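Putative amino acid binding protein (Streptococcus mutans, PDB 4C0R) binds glutathione, here in its oxidized disulfide form, and probably delivers it to the cystine ABC importer TcyBC for uptake into the cell. Local coordinates at residues A[14-19]-A[163-168]; A[85-90]-A[190-195]; A[91-96]-A[180-185]. All blocks are in the same frame, centred on the assembly; numbering follows the deposited sequence.

Interaction 1: residues A[14-19]-A[163-168]. With GDS (oxidized glutathione disulfide), chain C.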
loop_
_atom_site.group_PDB
_atom_site.type_symbol
_atom_site.label_atom_id
_atom_site.label_comp_id
_atom_site.label_asym_id
_atom_site.label_seq_id
_atom_site.Cartn_x
_atom_site.Cartn_y
_atom_site.Cartn_z
ATOM N N ASN A 14 -6.518 -5.532 1.184
ATOM C CA ASN A 14 -6.917 -6.220 -0.037
ATOM C C ASN A 14 -6.866 -5.221 -1.182
ATOM O O ASN A 14 -7.357 -4.125 -1.023
ATOM C CB ASN A 14 -8.334 -6.740 0.214
ATOM C CG ASN A 14 -8.992 -7.425 -0.930
ATOM O OD1 ASN A 14 -8.434 -7.767 -1.958
ATOM N ND2 ASN A 14 -10.305 -7.609 -0.751
ATOM N N PRO A 15 -6.272 -5.575 -2.339
ATOM C CA PRO A 15 -5.755 -6.871 -2.778
ATOM C C PRO A 15 -4.244 -7.008 -2.768
ATOM O O PRO A 15 -3.710 -7.914 -3.360
ATOM C CB PRO A 15 -6.230 -6.938 -4.200
ATOM C CG PRO A 15 -6.077 -5.517 -4.664
ATOM C CD PRO A 15 -6.450 -4.657 -3.493
ATOM N N PHE A 16 -3.545 -6.132 -2.045
ATOM C CA PHE A 16 -2.093 -6.204 -1.975
ATOM C C PHE A 16 -1.610 -7.253 -1.005
ATOM O O PHE A 16 -0.662 -7.974 -1.260
ATOM C CB PHE A 16 -1.449 -4.814 -1.665
ATOM C CG PHE A 16 -1.346 -3.952 -2.903
ATOM C CD1 PHE A 16 -2.460 -3.218 -3.353
ATOM C CD2 PHE A 16 -0.196 -3.919 -3.658
ATOM C CE1 PHE A 16 -2.374 -2.522 -4.489
ATOM C CE2 PHE A 16 -0.135 -3.215 -4.805
ATOM C CZ PHE A 16 -1.204 -2.529 -5.225
ATOM N N SER A 17 -2.301 -7.320 0.116
ATOM C CA SER A 17 -1.885 -8.192 1.204
ATOM C C SER A 17 -3.103 -8.496 2.074
ATOM O O SER A 17 -3.674 -7.596 2.686
ATOM C CB SER A 17 -0.744 -7.622 2.018
ATOM O OG SER A 17 -0.420 -8.536 3.092
ATOM N N TYR A 18 -3.523 -9.748 2.078
ATOM C CA TYR A 18 -4.777 -10.148 2.779
ATOM C C TYR A 18 -4.792 -11.667 2.959
ATOM O O TYR A 18 -4.024 -12.379 2.373
ATOM C CB TYR A 18 -6.044 -9.698 2.026
ATOM C CG TYR A 18 -6.296 -10.319 0.671
ATOM C CD1 TYR A 18 -5.661 -9.826 -0.483
ATOM C CD2 TYR A 18 -7.164 -11.374 0.522
ATOM C CE1 TYR A 18 -5.855 -10.398 -1.692
ATOM C CE2 TYR A 18 -7.383 -11.940 -0.740
ATOM C CZ TYR A 18 -6.725 -11.435 -1.829
ATOM O OH TYR A 18 -6.928 -11.959 -3.094
ATOM N N GLU A 19 -5.702 -12.160 3.798
ATOM C CA GLU A 19 -5.862 -13.591 3.918
ATOM C C GLU A 19 -7.082 -14.108 3.191
ATOM O O GLU A 19 -8.133 -13.483 3.172
ATOM C CB GLU A 19 -5.933 -14.003 5.390
ATOM C CG GLU A 19 -4.631 -13.873 6.101
ATOM C CD GLU A 19 -4.701 -14.370 7.551
ATOM O OE1 GLU A 19 -5.822 -14.659 8.002
ATOM O OE2 GLU A 19 -3.647 -14.401 8.188
ATOM N N GLU A 163 -5.298 4.683 -1.685
ATOM C CA GLU A 163 -5.035 4.196 -3.055
ATOM C C GLU A 163 -6.300 3.615 -3.715
ATOM O O GLU A 163 -7.086 2.946 -3.078
ATOM C CB GLU A 163 -3.942 3.131 -3.020
ATOM C CG GLU A 163 -2.518 3.660 -2.899
ATOM C CD GLU A 163 -2.061 4.135 -1.552
ATOM O OE1 GLU A 163 -2.704 3.861 -0.524
ATOM O OE2 GLU A 163 -1.026 4.789 -1.575
ATOM N N LYS A 164 -6.434 3.884 -5.014
ATOM C CA LYS A 164 -7.562 3.484 -5.808
ATOM C C LYS A 164 -7.794 1.989 -5.841
ATOM O O LYS A 164 -8.912 1.569 -5.751
ATOM C CB LYS A 164 -7.339 3.972 -7.246
ATOM C CG LYS A 164 -8.545 3.854 -8.137
ATOM C CD LYS A 164 -8.369 4.740 -9.360
ATOM C CE LYS A 164 -9.695 4.868 -10.109
ATOM N NZ LYS A 164 -9.506 5.694 -11.304
ATOM N N ILE A 165 -6.748 1.192 -6.027
ATOM C CA ILE A 165 -6.951 -0.226 -6.244
ATOM C C ILE A 165 -7.655 -0.859 -5.016
ATOM O O ILE A 165 -8.672 -1.568 -5.157
ATOM C CB ILE A 165 -5.642 -0.923 -6.576
ATOM C CG1 ILE A 165 -5.069 -0.488 -7.931
ATOM C CG2 ILE A 165 -5.859 -2.460 -6.574
ATOM C CD1 ILE A 165 -3.655 -0.877 -8.181
ATOM N N SER A 166 -7.193 -0.567 -3.802
ATOM C CA SER A 166 -7.863 -1.102 -2.633
ATOM C C SER A 166 -9.235 -0.480 -2.416
ATOM O O SER A 166 -10.169 -1.160 -2.068
ATOM C CB SER A 166 -7.040 -0.942 -1.357
ATOM O OG SER A 166 -5.956 -1.837 -1.340
ATOM N N ALA A 167 -9.337 0.836 -2.628
ATOM C CA ALA A 167 -10.638 1.485 -2.438
ATOM C C ALA A 167 -11.705 0.824 -3.304
ATOM O O ALA A 167 -12.794 0.497 -2.830
ATOM C CB ALA A 167 -10.551 2.961 -2.736
ATOM N N GLU A 168 -11.407 0.691 -4.581
ATOM C CA GLU A 168 -12.352 0.139 -5.545
ATOM C C GLU A 168 -12.651 -1.317 -5.230
ATOM O O GLU A 168 -13.806 -1.765 -5.274
ATOM C CB GLU A 168 -11.866 0.352 -6.976
ATOM C CG GLU A 168 -11.877 1.824 -7.376
ATOM C CD GLU A 168 -11.649 2.048 -8.836
ATOM O OE1 GLU A 168 -10.891 1.291 -9.474
ATOM O OE2 GLU A 168 -12.230 3.034 -9.326
HETATM C CD1 GDS C . -2.973 -0.346 12.078
HETATM N N2 GDS C . -4.185 -0.289 11.250
HETATM C CA2 GDS C . -4.349 -1.369 10.346
HETATM C C2 GDS C . -4.980 -2.628 10.826
HETATM O O2 GDS C . -4.765 -3.711 10.243
HETATM C CB2 GDS C . -3.905 -1.355 8.933
HETATM S SG2 GDS C . -3.311 0.233 8.394
HETATM N N3 GDS C . -5.841 -2.543 11.987
HETATM C CA3 GDS C . -6.410 -3.765 12.554
HETATM C C3 GDS C . -5.580 -3.994 13.815
HETATM O OE3 GDS C . -6.113 -4.451 14.874
HETATM O OE4 GDS C . -4.344 -3.729 13.859
HETATM N N4 GDS C . -3.557 1.607 5.466
HETATM C CA4 GDS C . -4.896 2.111 5.661
HETATM C C4 GDS C . -4.857 3.545 6.060
HETATM O OE5 GDS C . -3.851 4.276 5.805
HETATM O OE6 GDS C . -5.896 4.011 6.605
HETATM C C5 GDS C . -3.387 0.221 5.162
HETATM O O5 GDS C . -4.373 -0.504 5.033
HETATM C CA5 GDS C . -1.991 -0.209 5.120
HETATM N N5 GDS C . -1.024 0.661 4.591
HETATM C CB5 GDS C . -1.589 -1.074 6.270
HETATM S SG5 GDS C . -1.405 -0.038 7.747
HETATM C CA6 GDS C . 0.508 4.110 1.750
HETATM C C6 GDS C . 1.838 4.190 2.482
HETATM O OE7 GDS C . 1.867 4.726 3.623
HETATM O OE8 GDS C . 2.884 3.718 1.974
HETATM N N6 GDS C . 0.790 3.664 0.373
HETATM C CB6 GDS C . -0.439 3.204 2.450
HETATM C CG6 GDS C . 0.300 1.917 2.879
HETATM C CD6 GDS C . -0.764 0.902 3.241
HETATM O O6 GDS C . -1.421 0.230 2.432
#
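Ser166 and Ile165, in the first turn of helix 164-173, meet the turn Asn14-Pro15-Phe16 beside the ligand, a contact that probably joins the two lobes of a family 3 solute-binding protein (periplasmic-binding-protein fold). One direct hydrogen bond joins the segments: Ser166 OG donates to the backbone carbonyl of Asn14, with 2.7 Å between Ser166 OG and Asn14 O. The donor stands above the carbonyl plane, 45° out of it. With chi1 at -73°, the hydroxyl lies beside its own backbone N and anti to its carbonyl carbon, the rotation that turns it to Asn14. Asn14's own amide is engaged elsewhere, ND2 bonding to Glu173.

The apolar contacts converge on Ile165. Its CG2 branch reaches Pro15 CG at 3.6 Å, the two side chains crossing at about a right angle; a cis peptide bond precedes this proline. The same CG2 also approaches Phe16 CE1, at 4.1 Å, obliquely to the ring, while Ser166 OG lies at the ring edge near its plane. Leu228 of helix 219-228 packs on Pro15, Phe16 and Ile165 and so closes the apolar group from a third element.

Ligand binding enters through Glu163, the N-cap residue of the helix. Its chain bends at chi2 (77°), bringing the carboxylate to the ligand's amino group: GDS N6 donates to Glu163 OE2 at 2.9 Å.

Interaction 2: residues A[85-90]-A[190-195]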
loop_
_atom_site.group_PDB
_atom_site.type_symbol
_atom_site.label_atom_id
_atom_site.label_comp_id
_atom_site.label_asym_id
_atom_site.label_seq_id
_atom_site.Cartn_x
_atom_site.Cartn_y
_atom_site.Cartn_z
ATOM N N PRO A 85 10.053 -0.407 -8.490
ATOM C CA PRO A 85 8.627 -0.371 -8.199
ATOM C C PRO A 85 7.933 -1.610 -8.752
ATOM O O PRO A 85 8.374 -2.185 -9.764
ATOM C CB PRO A 85 8.140 0.901 -8.934
ATOM C CG PRO A 85 9.130 1.089 -9.986
ATOM C CD PRO A 85 10.465 0.619 -9.465
ATOM N N THR A 86 6.857 -2.000 -8.080
ATOM C CA THR A 86 6.085 -3.164 -8.519
ATOM C C THR A 86 4.680 -2.847 -9.042
ATOM O O THR A 86 4.067 -3.659 -9.744
ATOM C CB THR A 86 5.966 -4.166 -7.384
ATOM O OG1 THR A 86 5.184 -3.573 -6.359
ATOM C CG2 THR A 86 7.332 -4.604 -6.881
ATOM N N ALA A 87 4.152 -1.671 -8.777
ATOM C CA ALA A 87 2.827 -1.302 -9.240
ATOM C C ALA A 87 2.684 0.194 -9.123
ATOM O O ALA A 87 3.436 0.842 -8.395
ATOM C CB ALA A 87 1.743 -1.978 -8.386
ATOM N N SER A 88 1.728 0.735 -9.862
ATOM C CA SER A 88 1.332 2.121 -9.831
ATOM C C SER A 88 -0.098 2.218 -9.340
ATOM O O SER A 88 -1.007 1.585 -9.904
ATOM C CB SER A 88 1.526 2.756 -11.218
ATOM O OG SER A 88 1.318 4.164 -11.121
ATOM N N ASN A 89 -0.342 3.021 -8.314
ATOM C CA ASN A 89 -1.584 2.975 -7.580
ATOM C C ASN A 89 -1.967 4.354 -7.078
ATOM O O ASN A 89 -1.613 4.771 -5.960
ATOM C CB ASN A 89 -1.393 2.034 -6.421
ATOM C CG ASN A 89 -2.663 1.592 -5.767
ATOM O OD1 ASN A 89 -3.753 1.958 -6.187
ATOM N ND2 ASN A 89 -2.530 0.755 -4.743
ATOM N N PRO A 90 -2.701 5.133 -7.911
ATOM C CA PRO A 90 -2.931 6.506 -7.530
ATOM C C PRO A 90 -3.986 6.674 -6.463
ATOM O O PRO A 90 -4.757 5.772 -6.179
ATOM C CB PRO A 90 -3.389 7.154 -8.849
ATOM C CG PRO A 90 -4.075 6.115 -9.546
ATOM C CD PRO A 90 -3.303 4.810 -9.211
ATOM N N PRO A 190 2.781 7.343 -8.515
ATOM C CA PRO A 190 2.303 6.746 -7.253
ATOM C C PRO A 190 2.696 5.267 -7.125
ATOM O O PRO A 190 1.845 4.398 -7.014
ATOM C CB PRO A 190 0.781 6.895 -7.374
ATOM C CG PRO A 190 0.545 6.841 -8.828
ATOM C CD PRO A 190 1.691 7.527 -9.477
ATOM N N TYR A 191 3.982 5.014 -7.145
ATOM C CA TYR A 191 4.470 3.672 -7.176
ATOM C C TYR A 191 4.443 3.030 -5.797
ATOM O O TYR A 191 4.489 3.721 -4.765
ATOM C CB TYR A 191 5.873 3.632 -7.748
ATOM C CG TYR A 191 6.022 3.934 -9.241
ATOM C CD1 TYR A 191 4.981 3.800 -10.089
ATOM C CD2 TYR A 191 7.260 4.264 -9.764
ATOM C CE1 TYR A 191 5.142 4.035 -11.479
ATOM C CE2 TYR A 191 7.436 4.443 -11.112
ATOM C CZ TYR A 191 6.373 4.309 -11.951
ATOM O OH TYR A 191 6.548 4.499 -13.338
ATOM N N VAL A 192 4.419 1.709 -5.775
ATOM C CA VAL A 192 4.592 1.005 -4.520
ATOM C C VAL A 192 5.715 -0.020 -4.707
ATOM O O VAL A 192 6.092 -0.356 -5.872
ATOM C CB VAL A 192 3.361 0.414 -4.032
ATOM C CG1 VAL A 192 2.340 1.550 -3.594
ATOM C CG2 VAL A 192 2.819 -0.523 -5.060
ATOM N N TYR A 193 6.288 -0.480 -3.601
ATOM C CA TYR A 193 7.604 -1.116 -3.618
ATOM C C TYR A 193 7.741 -2.129 -2.517
ATOM O O TYR A 193 6.995 -2.022 -1.525
ATOM C CB TYR A 193 8.647 -0.055 -3.215
ATOM C CG TYR A 193 8.742 1.144 -4.112
ATOM C CD1 TYR A 193 7.899 2.254 -3.964
ATOM C CD2 TYR A 193 9.673 1.159 -5.115
ATOM C CE1 TYR A 193 8.008 3.368 -4.812
ATOM C CE2 TYR A 193 9.768 2.238 -5.990
ATOM C CZ TYR A 193 8.975 3.345 -5.818
ATOM O OH TYR A 193 9.111 4.414 -6.684
ATOM N N PHE A 194 8.714 -3.004 -2.626
ATOM C CA PHE A 194 9.240 -3.723 -1.468
ATOM C C PHE A 194 10.256 -2.831 -0.795
ATOM O O PHE A 194 10.973 -2.080 -1.466
ATOM C CB PHE A 194 9.954 -4.995 -1.881
ATOM C CG PHE A 194 9.035 -6.041 -2.470
ATOM C CD1 PHE A 194 8.109 -6.698 -1.671
ATOM C CD2 PHE A 194 9.099 -6.366 -3.819
ATOM C CE1 PHE A 194 7.273 -7.666 -2.206
ATOM C CE2 PHE A 194 8.255 -7.359 -4.350
ATOM C CZ PHE A 194 7.368 -7.993 -3.540
ATOM N N ILE A 195 10.365 -2.918 0.532
ATOM C CA ILE A 195 11.445 -2.282 1.228
ATOM C C ILE A 195 12.270 -3.319 1.978
ATOM O O ILE A 195 11.825 -4.434 2.209
ATOM C CB ILE A 195 10.970 -1.181 2.194
ATOM C CG1 ILE A 195 10.003 -1.735 3.243
ATOM C CG2 ILE A 195 10.370 0.010 1.464
ATOM C CD1 ILE A 195 9.632 -0.688 4.328
#
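Pro85-Pro90 and Pro190-Phe194 run roughly antiparallel, their end-to-end directions 143° apart, with Ala87 and Val192 forming a hydrogen-bonded pair and Ser88 and Tyr191 a non-hydrogen-bonded one. Three backbone bonds fix this register. Thr86 N meets Val192 O at 2.9 Å, nearly straight at hydrogen (173°). Val192 N returns a bond to Ala87 O, and Asn89 N bonds Pro190 O; both are more bent.

Pro85 CB touches two tyrosines. It lies 3.6 Å from Tyr191 CD2, and the same CB is also 3.6 Å from Tyr193 CE2; the proline lies side by side with each, pointing the same way. Ser88 CB comes to the other part of the Tyr191 ring, at its edge and in its plane, 3.8 Å from Tyr191 CD1. The hydroxyl of Tyr191 is held by Asp238 and Asp235 N, which ties Tyr191 to the C-terminal tail.

Strand 81-96 pairs with 191-196 and then with 179-183; two such antiparallel segments passing between the lobes are consistent with the hinge of the periplasmic-binding-protein fold. On the side of Ala87 and Val192, Ala87 CB touches Val192 CG2 at 3.8 Å. Thr86 crosses Phe194 at about a right angle, its CG2 3.9 Å from Phe194 CE2. This methyl lies anti to Thr86's carbonyl carbon, with OG1 (chi1 66°) set between backbone N and carbonyl carbon. At the far end Pro190 CG fits against Pro90 CA (3.7 Å) and Ser88 OG (3.6 Å).

Interaction 3: residues A[91-96]-A[180-185]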
loop_
_atom_site.group_PDB
_atom_site.type_symbol
_atom_site.label_atom_id
_atom_site.label_comp_id
_atom_site.label_asym_id
_atom_site.label_seq_id
_atom_site.Cartn_x
_atom_site.Cartn_y
_atom_site.Cartn_z
ATOM N N LEU A 91 -3.999 7.852 -5.834
ATOM C CA LEU A 91 -4.921 8.087 -4.762
ATOM C C LEU A 91 -6.289 8.490 -5.234
ATOM O O LEU A 91 -6.461 9.159 -6.276
ATOM C CB LEU A 91 -4.429 9.193 -3.815
ATOM C CG LEU A 91 -3.220 8.827 -3.011
ATOM C CD1 LEU A 91 -2.782 10.078 -2.236
ATOM C CD2 LEU A 91 -3.554 7.705 -2.077
ATOM N N VAL A 92 -7.258 8.135 -4.416
ATOM C CA VAL A 92 -8.644 8.599 -4.569
ATOM C C VAL A 92 -9.225 9.085 -3.222
ATOM O O VAL A 92 -8.740 8.765 -2.143
ATOM C CB VAL A 92 -9.590 7.535 -5.129
ATOM C CG1 VAL A 92 -9.168 7.143 -6.476
ATOM C CG2 VAL A 92 -9.677 6.294 -4.170
ATOM N N LEU A 93 -10.267 9.897 -3.338
ATOM C CA LEU A 93 -11.091 10.320 -2.279
ATOM C C LEU A 93 -12.341 9.445 -2.331
ATOM O O LEU A 93 -13.018 9.386 -3.347
ATOM C CB LEU A 93 -11.450 11.782 -2.590
ATOM C CG LEU A 93 -12.182 12.724 -1.703
ATOM C CD1 LEU A 93 -11.711 12.676 -0.259
ATOM C CD2 LEU A 93 -11.983 14.120 -2.303
ATOM N N VAL A 94 -12.636 8.744 -1.253
ATOM C CA VAL A 94 -13.812 7.931 -1.120
ATOM C C VAL A 94 -14.847 8.730 -0.317
ATOM O O VAL A 94 -14.577 9.151 0.795
ATOM C CB VAL A 94 -13.525 6.644 -0.336
ATOM C CG1 VAL A 94 -14.774 5.792 -0.220
ATOM C CG2 VAL A 94 -12.373 5.872 -1.012
ATOM N N VAL A 95 -16.008 8.930 -0.915
ATOM C CA VAL A 95 -17.088 9.712 -0.332
ATOM C C VAL A 95 -18.406 9.086 -0.726
ATOM O O VAL A 95 -18.486 8.320 -1.688
ATOM C CB VAL A 95 -17.110 11.188 -0.865
ATOM C CG1 VAL A 95 -15.835 11.967 -0.436
ATOM C CG2 VAL A 95 -17.304 11.199 -2.369
ATOM N N PRO A 96 -19.462 9.403 0.035
ATOM C CA PRO A 96 -20.795 8.980 -0.381
ATOM C C PRO A 96 -21.125 9.560 -1.735
ATOM O O PRO A 96 -20.694 10.630 -2.109
ATOM C CB PRO A 96 -21.685 9.602 0.710
ATOM C CG PRO A 96 -20.803 9.763 1.873
ATOM C CD PRO A 96 -19.475 10.171 1.282
ATOM N N LYS A 180 -18.597 6.334 -3.744
ATOM C CA LYS A 180 -17.893 6.495 -4.998
ATOM C C LYS A 180 -16.449 6.910 -4.717
ATOM O O LYS A 180 -16.086 7.249 -3.587
ATOM C CB LYS A 180 -18.565 7.551 -5.847
ATOM C CG LYS A 180 -18.564 8.916 -5.218
ATOM C CD LYS A 180 -19.097 9.951 -6.175
ATOM C CE LYS A 180 -19.030 11.318 -5.546
ATOM N NZ LYS A 180 -19.524 12.371 -6.492
ATOM N N VAL A 181 -15.636 6.869 -5.762
ATOM C CA VAL A 181 -14.280 7.316 -5.701
ATOM C C VAL A 181 -14.059 8.480 -6.664
ATOM O O VAL A 181 -14.656 8.554 -7.745
ATOM C CB VAL A 181 -13.230 6.166 -5.918
ATOM C CG1 VAL A 181 -13.551 4.946 -5.053
ATOM C CG2 VAL A 181 -13.042 5.813 -7.334
ATOM N N ILE A 182 -13.259 9.430 -6.193
ATOM C CA ILE A 182 -12.851 10.595 -6.936
ATOM C C ILE A 182 -11.338 10.559 -7.085
ATOM O O ILE A 182 -10.617 10.551 -6.087
ATOM C CB ILE A 182 -13.267 11.914 -6.208
ATOM C CG1 ILE A 182 -14.799 11.974 -6.087
ATOM C CG2 ILE A 182 -12.685 13.162 -6.917
ATOM C CD1 ILE A 182 -15.248 13.059 -5.106
ATOM N N ASP A 183 -10.837 10.642 -8.315
ATOM C CA ASP A 183 -9.390 10.678 -8.544
ATOM C C ASP A 183 -8.791 11.964 -8.050
ATOM O O ASP A 183 -9.332 13.052 -8.278
ATOM C CB ASP A 183 -9.032 10.525 -10.048
ATOM C CG ASP A 183 -9.441 9.209 -10.605
ATOM O OD1 ASP A 183 -9.206 8.142 -9.996
ATOM O OD2 ASP A 183 -10.028 9.229 -11.703
ATOM N N LEU A 184 -7.643 11.843 -7.395
ATOM C CA LEU A 184 -6.885 12.952 -6.848
ATOM C C LEU A 184 -5.597 13.185 -7.627
ATOM O O LEU A 184 -5.083 12.302 -8.264
ATOM C CB LEU A 184 -6.488 12.678 -5.382
ATOM C CG LEU A 184 -7.664 12.643 -4.419
ATOM C CD1 LEU A 184 -7.193 12.206 -3.044
ATOM C CD2 LEU A 184 -8.339 13.999 -4.321
ATOM N N PRO A 185 -5.074 14.397 -7.533
ATOM C CA PRO A 185 -3.760 14.651 -8.151
ATOM C C PRO A 185 -2.664 13.758 -7.572
ATOM O O PRO A 185 -2.769 13.326 -6.425
ATOM C CB PRO A 185 -3.513 16.134 -7.845
ATOM C CG PRO A 185 -4.851 16.703 -7.504
ATOM C CD PRO A 185 -5.655 15.594 -6.904
HETATM O O HOH W 1 -6.605 8.339 -9.004
HETATM O O HOH W 2 -2.188 10.039 -6.421
#
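Leu93 and Ile182 exchange a pair of backbone hydrogen bonds: Leu93 N reaches Ile182 O at 2.8 Å, and Ile182 N returns to Leu93 O. Val95 and Lys180 repeat the exchange, with 2.9 Å between Lys180 N and Val95 O. Leu184 N adds a fifth bond, to Leu91 O. That oxygen also receives a water, which donates in turn to Asp183 OD1; the same carboxylate oxygen is paired with Lys164 NZ of helix 164-173.

Strands 91-96 and 180-183 are antiparallel neighbours, their axes 4.4 Å apart at closest approach; Val92 and Val94 also bond to the backbone of Phe162 and Lys160, so strand 91-96 lies between two partners in the sheet of one lobe. On the face carrying Val92, Val94 and Val181, Val92 CG2 lies 4.0 Å from Val181 CB, and Ala167 and Ile171 of helix 164-173 pack on this face. On the other face, Leu93 CB meets Ile182 CB at 4.1 Å, while Val95 CG2 touches Ile182 CD1 (3.9 Å) and Lys180 CE (3.6 Å). Lys180 starts from a chi1 of 62° and is extended beyond CG, which lays its methylenes over Val95. Leu184 places CD1 against the backbone of strand 91-96, 3.7 Å from Val92 C.

The backbone bonds thus set the register, while the hydrocarbon contacts, the Lys180 methylenes included, are largely nonspecific; Asp183 probably helps hold helix 164-173 against the strand end.

Interactions 2 and 3 share strand 81-96, which passes from one partner strand to the next; their segments adjoin in sequence but touch nowhere else, with centres about 19 Å apart. Interaction 1 meets both: Lys164 N and Ile165 N reach Pro90 O and Asn89 OD1 of interaction 2, and Glu163 packs on Leu91 of interaction 3. Interactions 1 and 2 are buried, each centred about 8 Å from the chain centre, while interaction 3, at about 16 Å, is partly exposed and includes waters and a charged side chain. Regular backbone pairing supports interactions 2 and 3; interaction 1 relies on one serine bond, apolar packing and a ligand-binding glutamate.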